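Local atomic coordinates of trans-4-hydroxy-L-proline dehydratase (Clostridioides difficile 70-100-2010, PDB entry 6VXC), a protein that catalyses the radical-based dehydration of trans-4-hydroxy-L-proline to (S)-1-pyrroline-5-carboxylate, as a glycyl radical enzyme used in the anaerobic breakdown of hydroxyproline. Residues A[612-615]-A[616-620]; A[576-579]-A[580-584]; A[475-478]-A[479-483]. One frame throughout, in Å; residues are numbered along the deposited sequence.

Contacts 1 and 2 each lie within one helix, whereas contact 3 runs over the C-terminal end of helix 473-481; in each, a serine or threonine hydroxyl folds back four residues. Contacts 2 and 3 are buried and pack on each other, Leu477 CD2 lying 3.6 Å from Ser581 CB. Contact 1 lies at the surface, its centre about 14 Å from that of contact 2, and meets it through Val618 CG1, 4.2 Å from Ala584 CB; contact 3 stays clear of contact 1, their nearest atoms about 11 Å apart. The buried helices add polar groups tied elsewhere in the chain, such as the Lys475-Glu478 pair of contact 3; the surface helix adds an asparagine pair.

Contact 1. Residues A[612-615]-A[616-620]; sequences EAIL and NLVSN
Leu615 O takes two bonds from Ser619, one from the hydroxyl and one from the backbone. Ser619 OG lies 2.7 Å from Leu615 O and donates to it, while Ser619 N makes the ordinary helical bond at 3.0 Å. The two donors come to the oxygen from opposite faces of the carbonyl plane. The serine torsion (chi1 -55°) swings the hydroxyl away from its own carbonyl and back over the preceding turn. Leu615 CD1 flanks the same hydroxyl, 3.2 Å from Ser619 OG.

The rest of the backbone follows the alpha-helical pattern: Asn616 N, Leu617 N and Val618 N bond to the carbonyls of Glu612, Ala613 and Ile614. A second side-chain bond starts one residue further on and spans the same four-residue step: Asn620 ND2 donates to Asn616 OD1 at 2.7 Å. It is nearly straight (172°) and lies in the planes of both amides, which fixes how they are turned.

Apolar contact between the segments is slight. Ile614 CG2 stands 4.5 Å from Val618 CG1, and Val618 CG2 also comes 4.5 Å from Leu615 CD1. The branches of Val618 thus serve two residues of the previous turn, and Phe595 packs on both Ile614 and Val618. Asn588 of helix 575-591 touches Leu617 and Val618, joining this short surface helix to its longer neighbour.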
loop_
_atom_site.group_PDB
_atom_site.type_symbol
_atom_site.label_atom_id
_atom_site.label_comp_id
_atom_site.label_asym_id
_atom_site.label_seq_id
_atom_site.Cartn_x
_atom_site.Cartn_y
_atom_site.Cartn_z
ATOM N N GLU A 612 31.026 26.631 0.312
ATOM C CA GLU A 612 30.079 26.926 -0.759
ATOM C C GLU A 612 30.609 26.509 -2.120
ATOM O O GLU A 612 29.831 26.094 -2.984
ATOM C CB GLU A 612 29.709 28.406 -0.759
ATOM C CG GLU A 612 28.630 28.747 0.267
ATOM C CD GLU A 612 27.215 28.388 -0.199
ATOM O OE1 GLU A 612 26.888 28.612 -1.393
ATOM O OE2 GLU A 612 26.430 27.875 0.637
ATOM N N ALA A 613 31.922 26.624 -2.346
ATOM C CA ALA A 613 32.471 26.215 -3.637
ATOM C C ALA A 613 32.283 24.715 -3.873
ATOM O O ALA A 613 31.955 24.298 -4.987
ATOM C CB ALA A 613 33.947 26.599 -3.743
ATOM N N ILE A 614 32.499 23.893 -2.843
ATOM C CA ILE A 614 32.234 22.459 -2.971
ATOM C C ILE A 614 30.760 22.234 -3.283
ATOM O O ILE A 614 30.404 21.492 -4.202
ATOM C CB ILE A 614 32.652 21.707 -1.695
ATOM C CG1 ILE A 614 34.107 21.996 -1.312
ATOM C CG2 ILE A 614 32.468 20.189 -1.881
ATOM C CD1 ILE A 614 35.129 21.431 -2.239
ATOM N N LEU A 615 29.879 22.906 -2.538
ATOM C CA LEU A 615 28.449 22.770 -2.778
ATOM C C LEU A 615 28.087 23.112 -4.222
ATOM O O LEU A 615 27.290 22.412 -4.851
ATOM C CB LEU A 615 27.676 23.652 -1.800
ATOM C CG LEU A 615 26.158 23.638 -1.968
ATOM C CD1 LEU A 615 25.643 22.209 -1.879
ATOM C CD2 LEU A 615 25.506 24.514 -0.912
ATOM N N ASN A 616 28.688 24.169 -4.777
ATOM C CA ASN A 616 28.393 24.531 -6.158
ATOM C C ASN A 616 28.839 23.424 -7.113
ATOM O O ASN A 616 28.157 23.130 -8.103
ATOM C CB ASN A 616 29.090 25.843 -6.504
ATOM C CG ASN A 616 28.676 26.396 -7.862
ATOM O OD1 ASN A 616 27.616 26.079 -8.383
ATOM N ND2 ASN A 616 29.572 27.152 -8.479
ATOM N N LEU A 617 30.009 22.829 -6.851
ATOM C CA LEU A 617 30.522 21.787 -7.737
ATOM C C LEU A 617 29.602 20.573 -7.755
ATOM O O LEU A 617 29.225 20.090 -8.822
ATOM C CB LEU A 617 31.937 21.376 -7.310
ATOM C CG LEU A 617 33.096 22.359 -7.553
ATOM C CD1 LEU A 617 34.403 21.812 -6.984
ATOM C CD2 LEU A 617 33.249 22.688 -9.033
ATOM N N VAL A 618 29.237 20.060 -6.573
ATOM C CA VAL A 618 28.480 18.812 -6.534
ATOM C C VAL A 618 27.050 19.050 -6.966
ATOM O O VAL A 618 26.399 18.145 -7.488
ATOM C CB VAL A 618 28.521 18.149 -5.140
ATOM C CG1 VAL A 618 29.936 17.835 -4.733
ATOM C CG2 VAL A 618 27.843 19.040 -4.110
ATOM N N SER A 619 26.531 20.256 -6.753
ATOM C CA SER A 619 25.149 20.527 -7.124
ATOM C C SER A 619 25.014 20.881 -8.600
ATOM O O SER A 619 24.051 20.459 -9.252
ATOM C CB SER A 619 24.587 21.676 -6.284
ATOM O OG SER A 619 24.724 21.436 -4.899
ATOM N N ASN A 620 25.960 21.659 -9.136
ATOM C CA ASN A 620 25.775 22.312 -10.420
ATOM C C ASN A 620 26.810 21.958 -11.477
ATOM O O ASN A 620 26.605 22.298 -12.646
ATOM C CB ASN A 620 25.759 23.836 -10.229
ATOM C CG ASN A 620 24.711 24.273 -9.227
ATOM O OD1 ASN A 620 23.567 23.858 -9.304
ATOM N ND2 ASN A 620 25.112 25.095 -8.262
#

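Contact 2. Residues A[576-579]-A[580-584]; sequences GTIT and DSLTA
Thr579 and Thr583 stand side by side one turn apart and point the same way, and their conformations match. Each has OG1 anti to its own carbonyl carbon (chi1 -67° and -62°), which leaves CG2 anti to the backbone nitrogen and turns the hydroxyl back toward the start of the helix. From Thr583, OG1 reaches Thr579 O at 2.7 Å and donates to it from above the carbonyl plane. Thr583 N gives the same oxygen a second bond, at 2.8 Å, so Thr579 O holds two donors from one residue. Thr579 repeats the gesture a turn earlier: its OG1 is bonded to Ile575 O, and its CG2 lies 4.0 Å from Thr583 OG1.

This recurrent hydroxyl-to-carbonyl pairing of i to i+4 type occurs in the first turns of helix 575-591. Ser581 has a similar chi1; its OG lies 3.1 Å from Thr577 O and is also met, weakly, by Asn680 N.

The apolar face is built differently. Ile578 is extended, with CG1 anti to the backbone nitrogen, while Leu582 CG lies anti to its carbonyl carbon; the two side chains nevertheless run alongside one another, Ile578 CG1 meeting Leu582 CD1 at 4.2 Å. Phe513 and Leu509 of helix 506-538 pack against this pair, on Ile578 and Leu582 respectively.

Asp580 CG, set beside its own backbone N, comes 3.6 Å from Gly576 O, the oxygen that Asp580 N bonds; the carboxylate itself is held elsewhere, OD1 accepting from Tyr625 N. Thr577 OG1 is likewise held from other parts of the chain, by Glu695 OE2 and Ser689 N.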
loop_
_atom_site.group_PDB
_atom_site.type_symbol
_atom_site.label_atom_id
_atom_site.label_comp_id
_atom_site.label_asym_id
_atom_site.label_seq_id
_atom_site.Cartn_x
_atom_site.Cartn_y
_atom_site.Cartn_z
ATOM N N GLY A 576 17.788 7.877 -6.242
ATOM C CA GLY A 576 18.297 9.098 -6.857
ATOM C C GLY A 576 19.322 9.807 -5.986
ATOM O O GLY A 576 20.396 10.210 -6.453
ATOM N N THR A 577 18.992 9.988 -4.712
ATOM C CA THR A 577 19.910 10.647 -3.792
ATOM C C THR A 577 21.248 9.911 -3.748
ATOM O O THR A 577 22.307 10.515 -3.939
ATOM C CB THR A 577 19.280 10.711 -2.393
ATOM O OG1 THR A 577 18.102 11.517 -2.432
ATOM C CG2 THR A 577 20.255 11.294 -1.358
ATOM N N ILE A 578 21.216 8.585 -3.582
ATOM C CA ILE A 578 22.493 7.899 -3.407
ATOM C C ILE A 578 23.250 7.801 -4.721
ATOM O O ILE A 578 24.481 7.893 -4.727
ATOM C CB ILE A 578 22.335 6.519 -2.740
ATOM C CG1 ILE A 578 23.747 5.925 -2.539
ATOM C CG2 ILE A 578 21.425 5.593 -3.532
ATOM C CD1 ILE A 578 23.785 4.684 -1.808
ATOM N N THR A 579 22.541 7.640 -5.844
ATOM C CA THR A 579 23.191 7.677 -7.148
ATOM C C THR A 579 23.952 8.982 -7.335
ATOM O O THR A 579 25.133 8.981 -7.700
ATOM C CB THR A 579 22.163 7.532 -8.280
ATOM O OG1 THR A 579 21.577 6.232 -8.264
ATOM C CG2 THR A 579 22.849 7.743 -9.603
ATOM N N ASP A 580 23.274 10.112 -7.111
ATOM C CA ASP A 580 23.944 11.393 -7.288
ATOM C C ASP A 580 25.076 11.580 -6.279
ATOM O O ASP A 580 26.082 12.215 -6.599
ATOM C CB ASP A 580 22.939 12.541 -7.204
ATOM C CG ASP A 580 22.037 12.646 -8.450
ATOM O OD1 ASP A 580 22.254 11.922 -9.436
ATOM O OD2 ASP A 580 21.103 13.477 -8.442
ATOM N N SER A 581 24.940 11.030 -5.069
ATOM C CA SER A 581 26.008 11.159 -4.073
ATOM C C SER A 581 27.255 10.393 -4.498
ATOM O O SER A 581 28.362 10.942 -4.489
ATOM C CB SER A 581 25.529 10.683 -2.704
ATOM O OG SER A 581 24.582 11.582 -2.164
ATOM N N LEU A 582 27.097 9.121 -4.872
ATOM C CA LEU A 582 28.253 8.343 -5.315
ATOM C C LEU A 582 28.806 8.881 -6.627
ATOM O O LEU A 582 30.022 8.866 -6.846
ATOM C CB LEU A 582 27.878 6.870 -5.443
ATOM C CG LEU A 582 27.850 6.023 -4.165
ATOM C CD1 LEU A 582 27.239 4.640 -4.433
ATOM C CD2 LEU A 582 29.247 5.885 -3.565
ATOM N N THR A 583 27.924 9.359 -7.511
ATOM C CA THR A 583 28.390 10.008 -8.730
ATOM C C THR A 583 29.216 11.243 -8.403
ATOM O O THR A 583 30.272 11.469 -9.000
ATOM C CB THR A 583 27.205 10.377 -9.641
ATOM O OG1 THR A 583 26.505 9.203 -10.058
ATOM C CG2 THR A 583 27.704 11.109 -10.893
ATOM N N ALA A 584 28.764 12.046 -7.438
ATOM C CA ALA A 584 29.529 13.232 -7.061
ATOM C C ALA A 584 30.920 12.863 -6.549
ATOM O O ALA A 584 31.904 13.558 -6.829
ATOM C CB ALA A 584 28.764 14.033 -6.005
#

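Contact 3. Residues A[475-478]-A[479-483]; sequences KILE and LTLNN
Ile476 O receives two bonds from Thr480: OG1 at 2.8 Å and the backbone N at 3.0 Å, arriving from opposite faces of the carbonyl plane. A chi1 of -55° sets OG1 beside the backbone N, facing the earlier turn. Asn482 grips Glu478 O with ND2 at 3.0 Å in a nearly straight bond (175°), standing above that carbonyl's plane. Beyond Leu481 the helix ends in a Schellman motif: Gly484 N returns to Leu479 O and Asn483 N, weakly, to Thr480 O, with Asn483 at positive phi as C-prime residue.

Charge is paired along one side. Lys475 NZ meets Glu478 OE1 at 2.9 Å; Lys475 NZ also has a salt bridge to Asp486 and a bond to Ile674 O, and Glu478 OE2 accepts from Gly676 N.

The apolar contact is between Leu477 and Leu481, crossing at an angle with Leu477 CG 4.1 Å from Leu481 CD1.

Helix 506-538 touches Ile476 and Thr480, helix 575-591 lies against Leu477 and Leu481, and Asp486 of the short strand 485-486 contacts Glu478 and Leu479.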
loop_
_atom_site.group_PDB
_atom_site.type_symbol
_atom_site.label_atom_id
_atom_site.label_comp_id
_atom_site.label_asym_id
_atom_site.label_seq_id
_atom_site.Cartn_x
_atom_site.Cartn_y
_atom_site.Cartn_z
ATOM N N LYS A 475 21.350 6.646 3.765
ATOM C CA LYS A 475 22.009 6.634 5.067
ATOM C C LYS A 475 22.999 5.477 5.194
ATOM O O LYS A 475 23.941 5.567 5.978
ATOM C CB LYS A 475 20.984 6.587 6.187
ATOM C CG LYS A 475 21.562 6.925 7.571
ATOM C CD LYS A 475 20.451 7.188 8.579
ATOM C CE LYS A 475 20.982 7.491 9.984
ATOM N NZ LYS A 475 21.503 8.882 10.090
ATOM N N ILE A 476 22.832 4.412 4.415
ATOM C CA ILE A 476 23.864 3.385 4.380
ATOM C C ILE A 476 25.156 3.952 3.800
ATOM O O ILE A 476 26.251 3.631 4.276
ATOM C CB ILE A 476 23.363 2.151 3.611
ATOM C CG1 ILE A 476 22.228 1.489 4.415
ATOM C CG2 ILE A 476 24.516 1.173 3.313
ATOM C CD1 ILE A 476 21.570 0.313 3.712
ATOM N N LEU A 477 25.060 4.820 2.783
ATOM C CA LEU A 477 26.266 5.508 2.327
ATOM C C LEU A 477 26.809 6.416 3.426
ATOM O O LEU A 477 28.022 6.478 3.645
ATOM C CB LEU A 477 26.000 6.311 1.044
ATOM C CG LEU A 477 27.198 7.116 0.491
ATOM C CD1 LEU A 477 28.365 6.214 0.094
ATOM C CD2 LEU A 477 26.796 7.970 -0.698
ATOM N N GLU A 478 25.921 7.099 4.152
ATOM C CA GLU A 478 26.386 7.954 5.238
ATOM C C GLU A 478 27.188 7.156 6.257
ATOM O O GLU A 478 28.297 7.557 6.628
ATOM C CB GLU A 478 25.198 8.650 5.910
ATOM C CG GLU A 478 25.578 9.642 7.015
ATOM C CD GLU A 478 24.373 10.418 7.549
ATOM O OE1 GLU A 478 23.499 9.812 8.194
ATOM O OE2 GLU A 478 24.297 11.640 7.309
ATOM N N LEU A 479 26.685 5.982 6.649
ATOM C CA LEU A 479 27.440 5.118 7.553
ATOM C C LEU A 479 28.784 4.746 6.951
ATOM O O LEU A 479 29.800 4.775 7.647
ATOM C CB LEU A 479 26.644 3.848 7.887
ATOM C CG LEU A 479 25.324 3.903 8.671
ATOM C CD1 LEU A 479 24.838 2.479 8.979
ATOM C CD2 LEU A 479 25.439 4.727 9.947
ATOM N N THR A 480 28.802 4.397 5.660
ATOM C CA THR A 480 30.050 4.078 4.966
ATOM C C THR A 480 31.057 5.215 5.083
ATOM O O THR A 480 32.246 4.981 5.322
ATOM C CB THR A 480 29.777 3.781 3.481
ATOM O OG1 THR A 480 28.792 2.756 3.358
ATOM C CG2 THR A 480 31.062 3.349 2.744
ATOM N N LEU A 481 30.612 6.452 4.837
ATOM C CA LEU A 481 31.499 7.606 4.891
ATOM C C LEU A 481 31.935 7.957 6.310
ATOM O O LEU A 481 32.820 8.797 6.471
ATOM C CB LEU A 481 30.837 8.814 4.220
ATOM C CG LEU A 481 30.544 8.644 2.721
ATOM C CD1 LEU A 481 29.802 9.843 2.163
ATOM C CD2 LEU A 481 31.817 8.421 1.952
ATOM N N ASN A 482 31.334 7.339 7.331
ATOM C CA ASN A 482 31.664 7.576 8.731
ATOM C C ASN A 482 32.139 6.304 9.436
ATOM O O ASN A 482 32.126 6.245 10.665
ATOM C CB ASN A 482 30.457 8.175 9.456
ATOM C CG ASN A 482 30.222 9.646 9.099
ATOM O OD1 ASN A 482 30.770 10.539 9.738
ATOM N ND2 ASN A 482 29.418 9.895 8.067
ATOM N N ASN A 483 32.571 5.293 8.680
ATOM C CA ASN A 483 33.144 4.072 9.246
ATOM C C ASN A 483 32.167 3.400 10.208
ATOM O O ASN A 483 32.541 2.929 11.282
ATOM C CB ASN A 483 34.483 4.381 9.923
ATOM C CG ASN A 483 35.348 3.154 10.150
ATOM O OD1 ASN A 483 35.180 2.109 9.519
ATOM N ND2 ASN A 483 36.347 3.312 11.006
#